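Local structure of TIGR00725 family protein (Thermotoga maritima, 1RCU) at residues 83-88 and 100-105; 69-74 and 93-98. The protein is of unknown function but belongs to the SLOG group of Rossmann-like alpha/beta proteins, whose members probably bind nucleotides or related small molecules. One frame throughout, in Å; residues are numbered along the deposited sequence.

From the N terminus, helix 68-79 comes first, followed by strand 84-88, the loop holding residues 93-98, and strand 100-103. Interaction 1 closes the eleven-residue loop between the two neighbouring strands, whereas interaction 2 reaches from the helix, past strand 84-88 in the chain, to that same loop. The two therefore cross along the chain rather than nest, their segments alternating. Together they tie the edge of the parallel sheet to the helix on one of its faces, with centres about 10 Å apart. They also touch directly: Val84 of the strand packs on Ser74 of the helix and on the Tyr97 backbone, and Leu88 meets Gly94 of the loop.

Interaction 1. Residues 83-88 and 100-105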
# COMPACT_ATOMS: atom_id res chain seq x y z
N THR A 83 6.77 0.54 -26.81
CA THR A 83 7.16 0.16 -25.46
C THR A 83 5.92 -0.10 -24.62
O THR A 83 4.96 0.67 -24.67
CB THR A 83 7.96 1.26 -24.74
OG1 THR A 83 9.13 1.57 -25.49
CG2 THR A 83 8.37 0.78 -23.34
N VAL A 84 5.94 -1.18 -23.86
CA VAL A 84 4.82 -1.51 -23.00
C VAL A 84 5.36 -1.92 -21.64
O VAL A 84 6.23 -2.78 -21.51
CB VAL A 84 3.93 -2.63 -23.64
CG1 VAL A 84 4.76 -3.79 -24.04
CG2 VAL A 84 2.81 -3.06 -22.66
N VAL A 85 4.85 -1.26 -20.61
CA VAL A 85 5.29 -1.48 -19.24
C VAL A 85 4.24 -2.18 -18.39
O VAL A 85 3.08 -1.78 -18.37
CB VAL A 85 5.64 -0.13 -18.59
CG1 VAL A 85 5.94 -0.33 -17.10
CG2 VAL A 85 6.82 0.50 -19.32
N GLY A 86 4.67 -3.23 -17.69
CA GLY A 86 3.77 -3.98 -16.84
C GLY A 86 3.92 -3.68 -15.36
O GLY A 86 5.03 -3.59 -14.84
N ILE A 87 2.79 -3.52 -14.68
CA ILE A 87 2.76 -3.26 -13.24
C ILE A 87 2.24 -4.57 -12.68
O ILE A 87 1.07 -4.91 -12.85
CB ILE A 87 1.77 -2.13 -12.89
CG1 ILE A 87 2.09 -0.87 -13.70
CG2 ILE A 87 1.84 -1.81 -11.41
CD1 ILE A 87 3.33 -0.15 -13.27
N LEU A 88 3.12 -5.31 -12.01
CA LEU A 88 2.78 -6.62 -11.48
C LEU A 88 2.37 -6.71 -10.03
O LEU A 88 2.93 -6.05 -9.16
CB LEU A 88 3.95 -7.57 -11.68
CG LEU A 88 4.31 -7.93 -13.12
CD1 LEU A 88 5.77 -8.32 -13.20
CD2 LEU A 88 3.40 -9.06 -13.61
N VAL A 100 9.33 -3.58 -19.91
CA VAL A 100 9.79 -3.43 -18.54
C VAL A 100 8.71 -4.06 -17.67
O VAL A 100 7.53 -3.84 -17.92
CB VAL A 100 9.89 -1.94 -18.14
CG1 VAL A 100 10.18 -1.80 -16.64
CG2 VAL A 100 10.95 -1.24 -18.97
N ALA A 101 9.12 -4.85 -16.68
CA ALA A 101 8.20 -5.49 -15.74
C ALA A 101 8.46 -4.85 -14.38
O ALA A 101 9.59 -4.89 -13.86
CB ALA A 101 8.47 -7.00 -15.67
N VAL A 102 7.43 -4.25 -13.79
CA VAL A 102 7.59 -3.59 -12.49
C VAL A 102 6.87 -4.35 -11.39
O VAL A 102 5.64 -4.41 -11.38
CB VAL A 102 7.03 -2.14 -12.51
CG1 VAL A 102 7.04 -1.56 -11.10
CG2 VAL A 102 7.85 -1.28 -13.44
N LYS A 103 7.63 -4.92 -10.46
CA LYS A 103 7.06 -5.64 -9.34
C LYS A 103 6.62 -4.63 -8.29
O LYS A 103 7.21 -3.55 -8.20
CB LYS A 103 8.09 -6.60 -8.76
CG LYS A 103 8.66 -7.57 -9.81
CD LYS A 103 9.55 -8.63 -9.17
CE LYS A 103 10.15 -9.58 -10.21
NZ LYS A 103 11.13 -8.88 -11.09
N THR A 104 5.59 -4.96 -7.51
CA THR A 104 5.10 -4.03 -6.51
C THR A 104 4.97 -4.62 -5.12
O THR A 104 5.06 -3.89 -4.13
CB THR A 104 3.71 -3.47 -6.86
OG1 THR A 104 2.77 -4.55 -6.83
CG2 THR A 104 3.72 -2.82 -8.24
N GLY A 105 4.73 -5.92 -5.04
CA GLY A 105 4.55 -6.54 -3.73
C GLY A 105 3.16 -6.22 -3.20
O GLY A 105 2.89 -6.34 -2.00
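Val85 and Val100 run alongside one another from the same face of the sheet, with Val85 CG2 4.1 Å from Val100 CB. Both valines, and Val102 one step further along, place CG1 opposite the backbone N (chi1 172-173°), which leaves CG2 beside the N. Val85 CG1 then reaches obliquely along the sheet to Val102 CG2 at 4.2 Å. Ile87 completes this apolar face and packs on helix 108-116, while Val85 and Val102 of the second subunit lie against Val100 and Ile87, respectively.

The backbones beneath run parallel, their short axes 19° apart. Gly86 is gripped at both ends: its N donates to Val100 O at 2.9 Å, and its O accepts from Val102 N at 2.7 Å. Val102 O in turn takes the N-H of Leu88, so Val102 bonds to the residues before and after Ile87. On the face of Ala101 and Leu88, Leu88 CD1 rests on Ala101 CB at 3.9 Å.

Beyond the last of these backbone bonds, Thr104 carries on with its side chain. A chi1 of 66° sets OG1 between the backbone N and the carbonyl carbon, where it donates to Leu88 O at 2.8 Å, a little tilted from the carbonyl plane, and accepts from Leu106 N. The Thr104 and Ile87 side chains cross at about a right angle, their CG2 methyls 3.8 Å apart, so that OG1 and CG2 of the threonine both engage residues 87-88.

Lys103 N bonds Asn118 of the second subunit, bringing the outer side of strand 100-103 into the assembly interface. This is the edge of a Rossmann-like parallel sheet, in which strand 100-103 lies outermost within the chain and is joined to strand 84-88 by a loop instead of a helix.

Interaction 2. Residues 69-74 and 93-98; sequences VMELVS and AGNPYL
Asn95 turns CG between its own backbone N and carbonyl carbon (chi1 67°), while Glu71 swings CG opposite its backbone N (chi1 -177°), and the two side chains pass one another head to tail. Glu71 CG lies 3.9 Å from Asn95 CB, and the carboxylate and amide planes are 56° apart, with Glu71 OE1 lying beside the same CB. The extended glutamate also meets Tyr97: its CG approaches the ring at the edge, in the ring plane, 3.8 Å from Tyr97 CE2.

The amide of Asn95 is fixed at both ends. OD1 accepts from Tyr97 N at 2.9 Å in the carbonyl plane, forming an Asx turn over residues 95-97, which pack against helix 68-79, while ND2 bonds to Arg66 O just ahead of that helix. A backbone-to-backbone hydrogen bond between Asn95 and Gly65 lies close by.

One turn further along the helix, Ser74 CB packs on Tyr97 CB at 3.8 Å. The serine hydroxyl faces the amide without bonding it; OG donates back to Met70 O at 2.6 Å and is also bonded to Asn63 ND2 of strand 60-63. Met70 O thus holds two donors, Ser74 N and Ser74 OG, which reach it from opposite faces of its carbonyl plane. Leu98 CD2 lies 4.1 Å from Ser74 OG, and its side chain also packs on Asn63.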
# COMPACT_ATOMS: atom_id res chain seq x y z
N VAL A 69 -5.91 -10.59 -21.98
CA VAL A 69 -5.91 -9.39 -22.81
C VAL A 69 -4.58 -8.63 -22.67
O VAL A 69 -4.05 -8.13 -23.66
CB VAL A 69 -7.08 -8.43 -22.43
CG1 VAL A 69 -6.82 -7.01 -22.92
CG2 VAL A 69 -8.38 -8.93 -23.02
N MSE A 70 -4.07 -8.57 -21.45
CA MSE A 70 -2.81 -7.87 -21.18
C MSE A 70 -1.66 -8.42 -22.03
O MSE A 70 -0.87 -7.66 -22.57
CB MSE A 70 -2.44 -7.97 -19.69
CG MSE A 70 -3.42 -7.26 -18.72
SE MSE A 70 -3.35 -7.93 -16.87
CE MSE A 70 -4.20 -9.66 -17.16
N GLU A 71 -1.59 -9.74 -22.15
CA GLU A 71 -0.54 -10.37 -22.93
C GLU A 71 -0.64 -10.06 -24.41
O GLU A 71 0.36 -9.72 -25.04
CB GLU A 71 -0.58 -11.89 -22.72
CG GLU A 71 0.53 -12.64 -23.44
CD GLU A 71 0.62 -14.09 -23.00
OE1 GLU A 71 0.68 -14.33 -21.77
OE2 GLU A 71 0.62 -14.98 -23.88
N LEU A 72 -1.84 -10.17 -24.96
CA LEU A 72 -2.08 -9.93 -26.38
C LEU A 72 -1.85 -8.48 -26.80
O LEU A 72 -1.29 -8.21 -27.87
CB LEU A 72 -3.50 -10.36 -26.72
CG LEU A 72 -3.78 -11.83 -26.40
CD1 LEU A 72 -5.26 -12.11 -26.57
CD2 LEU A 72 -2.94 -12.75 -27.29
N VAL A 73 -2.29 -7.55 -25.97
CA VAL A 73 -2.09 -6.15 -26.27
C VAL A 73 -0.59 -5.88 -26.24
O VAL A 73 -0.06 -5.16 -27.10
CB VAL A 73 -2.84 -5.27 -25.25
CG1 VAL A 73 -2.23 -3.89 -25.21
CG2 VAL A 73 -4.31 -5.18 -25.65
N SER A 74 0.11 -6.48 -25.28
CA SER A 74 1.55 -6.30 -25.19
C SER A 74 2.26 -6.85 -26.43
O SER A 74 3.16 -6.21 -26.97
CB SER A 74 2.05 -6.98 -23.93
OG SER A 74 1.44 -6.41 -22.79
N ALA A 93 5.84 -12.57 -12.34
CA ALA A 93 6.78 -12.64 -13.45
C ALA A 93 6.43 -11.74 -14.62
O ALA A 93 7.29 -11.07 -15.19
CB ALA A 93 6.88 -14.08 -13.92
N GLY A 94 5.15 -11.75 -15.00
CA GLY A 94 4.70 -10.94 -16.11
C GLY A 94 4.74 -11.70 -17.42
O GLY A 94 5.48 -12.67 -17.57
N ASN A 95 3.94 -11.26 -18.39
CA ASN A 95 3.92 -11.92 -19.68
C ASN A 95 5.26 -11.64 -20.37
O ASN A 95 5.93 -10.66 -20.05
CB ASN A 95 2.72 -11.42 -20.50
CG ASN A 95 2.83 -9.96 -20.91
OD1 ASN A 95 3.73 -9.59 -21.67
ND2 ASN A 95 1.92 -9.13 -20.41
N PRO A 96 5.67 -12.51 -21.30
CA PRO A 96 6.95 -12.34 -22.01
C PRO A 96 7.08 -11.26 -23.08
O PRO A 96 8.01 -11.30 -23.89
CB PRO A 96 7.20 -13.73 -22.58
CG PRO A 96 5.82 -14.18 -22.94
CD PRO A 96 5.03 -13.78 -21.69
N TYR A 97 6.18 -10.27 -23.09
CA TYR A 97 6.29 -9.22 -24.08
C TYR A 97 6.51 -7.86 -23.44
O TYR A 97 6.59 -6.86 -24.13
CB TYR A 97 5.03 -9.16 -24.93
CG TYR A 97 4.74 -10.44 -25.67
CD1 TYR A 97 5.45 -10.78 -26.83
CD2 TYR A 97 3.74 -11.31 -25.22
CE1 TYR A 97 5.17 -11.96 -27.52
CE2 TYR A 97 3.46 -12.49 -25.89
CZ TYR A 97 4.17 -12.81 -27.03
OH TYR A 97 3.89 -13.98 -27.68
N LEU A 98 6.64 -7.85 -22.12
CA LEU A 98 6.83 -6.61 -21.40
C LEU A 98 8.20 -5.98 -21.67
O LEU A 98 9.23 -6.64 -21.57
CB LEU A 98 6.63 -6.84 -19.90
CG LEU A 98 5.24 -7.26 -19.44
CD1 LEU A 98 5.27 -7.51 -17.94
CD2 LEU A 98 4.21 -6.19 -19.79